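Local coordinates for functional macrophage inflammatory protein 1-alpha homolog (Human herpesvirus 8, PDB 1ZXT) that acts as a viral chemokine of the CC family that probably signals by binding CCR chemokine receptors of host cells, at residues L42-K45 with R46-I50. Sequence-based numbering, arbitrary orientation.
Sequences LLTK and RGRQI
A tight beta hairpin turn, a type I turn with a G1 bulge (a 3:5 hairpin), joins strand 40-44 to strand 49-52, and Thr44 and Arg48 face each other at its closing end. The Thr44 hydroxyl reaches across the base of the loop to Arg48: its OG1 accepts the backbone N-H of Arg48 at 3.1 Å, along a bent path of 145° at the hydrogen. Placing OG1 between its own backbone N and carbonyl carbon (chi1 74°) turns the hydroxyl toward the loop, while CG2 lies against CB of Arg48 at 3.7 Å. Thr44 N donates to Arg48 O over 2.9 Å. Thr44 O is bonded to the N-H of Gly47, closing the turn with Lys45 and Arg46 at the corners, and the side-chain oxygen meets the Arg48 N-H instead. Gly47 holds the bulge position with a positive phi of 88°, where a CB would jam against the carbonyl O of Arg46. In the three-stranded antiparallel Greek key sheet of the chemokine fold, this is the connection between the second and third strands. Farther from the turn, Leu42 and Ile50 form a hydrogen-bonded pair, and CD1 of Ile50 reaches back to Thr44 CG2 at 3.9 Å. On the other face Leu43 CD1 packs against Gln49 CG at 3.8 Å, with Tyr29 of strand 25-30 touching both side chains. The extended Lys45 side chain carries NZ to the carbonyl oxygen of Gln23, just ahead of strand 25-30.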
ATOM      1  N   LEU A  42       2.579  -0.665   0.897  1.00 29.47           N
ATOM      2  CA  LEU A  42       3.950  -0.286   1.195  1.00 26.98           C
ATOM      3  C   LEU A  42       4.848  -1.380   0.701  1.00 28.02           C
ATOM      4  O   LEU A  42       4.866  -2.461   1.235  1.00 27.17           O
ATOM      5  CB  LEU A  42       4.180  -0.073   2.676  1.00 26.19           C
ATOM      6  CG  LEU A  42       3.193   0.906   3.310  1.00 26.13           C
ATOM      7  CD1 LEU A  42       3.375   0.896   4.809  1.00 25.26           C
ATOM      8  CD2 LEU A  42       3.238   2.317   2.743  1.00 26.73           C
ATOM      9  N   LEU A  43       5.606  -1.083  -0.335  1.00 27.81           N
ATOM     10  CA  LEU A  43       6.406  -2.118  -1.000  1.00 30.24           C
ATOM     11  C   LEU A  43       7.802  -2.119  -0.450  1.00 28.74           C
ATOM     12  O   LEU A  43       8.524  -1.095  -0.344  1.00 28.78           O
ATOM     13  CB  LEU A  43       6.426  -1.897  -2.526  1.00 32.68           C
ATOM     14  CG  LEU A  43       7.217  -2.958  -3.323  1.00 29.44           C
ATOM     15  CD1 LEU A  43       6.382  -4.185  -3.412  1.00 31.36           C
ATOM     16  CD2 LEU A  43       7.670  -2.403  -4.681  1.00 34.23           C
ATOM     17  N   THR A  44       8.254  -3.277  -0.024  1.00 28.27           N
ATOM     18  CA  THR A  44       9.621  -3.278   0.585  1.00 26.71           C
ATOM     19  C   THR A  44      10.681  -3.471  -0.468  1.00 29.54           C
ATOM     20  O   THR A  44      10.386  -3.925  -1.548  1.00 29.61           O
ATOM     21  CB  THR A  44       9.807  -4.367   1.690  1.00 25.62           C
ATOM     22  OG1 THR A  44       9.900  -5.626   1.047  1.00 28.35           O
ATOM     23  CG2 THR A  44       8.549  -4.540   2.601  1.00 26.38           C
ATOM     24  N   LYS A  45      11.930  -3.159  -0.113  1.00 30.65           N
ATOM     25  CA  LYS A  45      13.119  -3.382  -0.971  1.00 30.44           C
ATOM     26  C   LYS A  45      13.220  -4.848  -1.470  1.00 32.13           C
ATOM     27  O   LYS A  45      13.746  -5.107  -2.560  1.00 34.15           O
ATOM     28  CB  LYS A  45      14.451  -2.948  -0.274  1.00 30.86           C
ATOM     29  CG  LYS A  45      14.549  -1.438  -0.099  1.00 28.56           C
ATOM     30  CD  LYS A  45      15.478  -0.990   0.930  1.00 31.33           C
ATOM     31  CE  LYS A  45      15.394   0.514   1.140  1.00 30.34           C
ATOM     32  NZ  LYS A  45      16.571   0.936   1.920  1.00 32.51           N
ATOM     33  N   ARG A  46      12.832  -5.800  -0.624  1.00 32.93           N
ATOM     34  CA  ARG A  46      12.782  -7.205  -1.015  1.00 34.01           C
ATOM     35  C   ARG A  46      11.530  -7.595  -1.831  1.00 33.89           C
ATOM     36  O   ARG A  46      11.370  -8.762  -2.225  1.00 34.81           O
ATOM     37  CB  ARG A  46      12.979  -8.099   0.221  1.00 34.02           C
ATOM     38  CG  ARG A  46      14.322  -8.009   0.889  1.00 35.80           C
ATOM     39  CD  ARG A  46      14.480  -8.805   2.206  1.00 34.50           C
ATOM     40  NE  ARG A  46      15.728  -8.420   2.935  1.00 31.49           N
ATOM     41  CZ  ARG A  46      16.913  -8.928   2.743  1.00 36.43           C
ATOM     42  NH1 ARG A  46      17.155  -9.878   1.825  1.00 39.69           N
ATOM     43  NH2 ARG A  46      17.929  -8.487   3.495  1.00 38.77           N
ATOM     44  N   GLY A  47      10.633  -6.635  -2.080  1.00 33.64           N
ATOM     45  CA  GLY A  47       9.410  -6.845  -2.895  1.00 33.54           C
ATOM     46  C   GLY A  47       8.157  -7.333  -2.202  1.00 34.01           C
ATOM     47  O   GLY A  47       7.143  -7.714  -2.849  1.00 33.36           O
ATOM     48  N   ARG A  48       8.181  -7.304  -0.874  1.00 33.80           N
ATOM     49  CA  ARG A  48       7.036  -7.658  -0.082  1.00 32.06           C
ATOM     50  C   ARG A  48       5.993  -6.558  -0.149  1.00 31.63           C
ATOM     51  O   ARG A  48       6.320  -5.400   0.016  1.00 28.78           O
ATOM     52  CB  ARG A  48       7.462  -7.805   1.348  1.00 31.65           C
ATOM     53  CG  ARG A  48       6.379  -7.925   2.377  1.00 35.40           C
ATOM     54  CD  ARG A  48       7.020  -8.096   3.800  1.00 41.65           C
ATOM     55  NE  ARG A  48       6.405  -9.189   4.526  1.00 48.66           N
ATOM     56  CZ  ARG A  48       7.042 -10.086   5.254  1.00 44.84           C
ATOM     57  NH1 ARG A  48       8.380 -10.122   5.356  1.00 47.76           N
ATOM     58  NH2 ARG A  48       6.308 -11.023   5.815  1.00 52.05           N
ATOM     59  N   GLN A  49       4.746  -6.934  -0.396  1.00 31.56           N
ATOM     60  CA  GLN A  49       3.616  -6.034  -0.489  1.00 30.40           C
ATOM     61  C   GLN A  49       2.914  -6.033   0.859  1.00 30.78           C
ATOM     62  O   GLN A  49       2.261  -7.004   1.271  1.00 33.33           O
ATOM     63  CB  GLN A  49       2.670  -6.477  -1.608  1.00 32.66           C
ATOM     64  CG  GLN A  49       3.279  -6.351  -2.976  1.00 33.21           C
ATOM     65  CD  GLN A  49       2.504  -7.087  -4.058  1.00 38.42           C
ATOM     66  OE1 GLN A  49       1.351  -7.417  -3.908  1.00 39.54           O
ATOM     67  NE2 GLN A  49       3.203  -7.416  -5.130  1.00 41.19           N
ATOM     68  N   ILE A  50       3.000  -4.904   1.557  1.00 29.02           N
ATOM     69  CA  ILE A  50       2.422  -4.730   2.872  1.00 29.08           C
ATOM     70  C   ILE A  50       1.159  -3.881   2.703  1.00 29.58           C
ATOM     71  O   ILE A  50       1.186  -2.720   2.407  1.00 27.97           O
ATOM     72  CB  ILE A  50       3.381  -4.047   3.861  1.00 30.33           C
ATOM     73  CG1 ILE A  50       4.655  -4.890   4.129  1.00 26.92           C
ATOM     74  CG2 ILE A  50       2.640  -3.747   5.194  1.00 34.17           C
ATOM     75  CD1 ILE A  50       5.562  -4.270   5.080  1.00 24.19           C
TER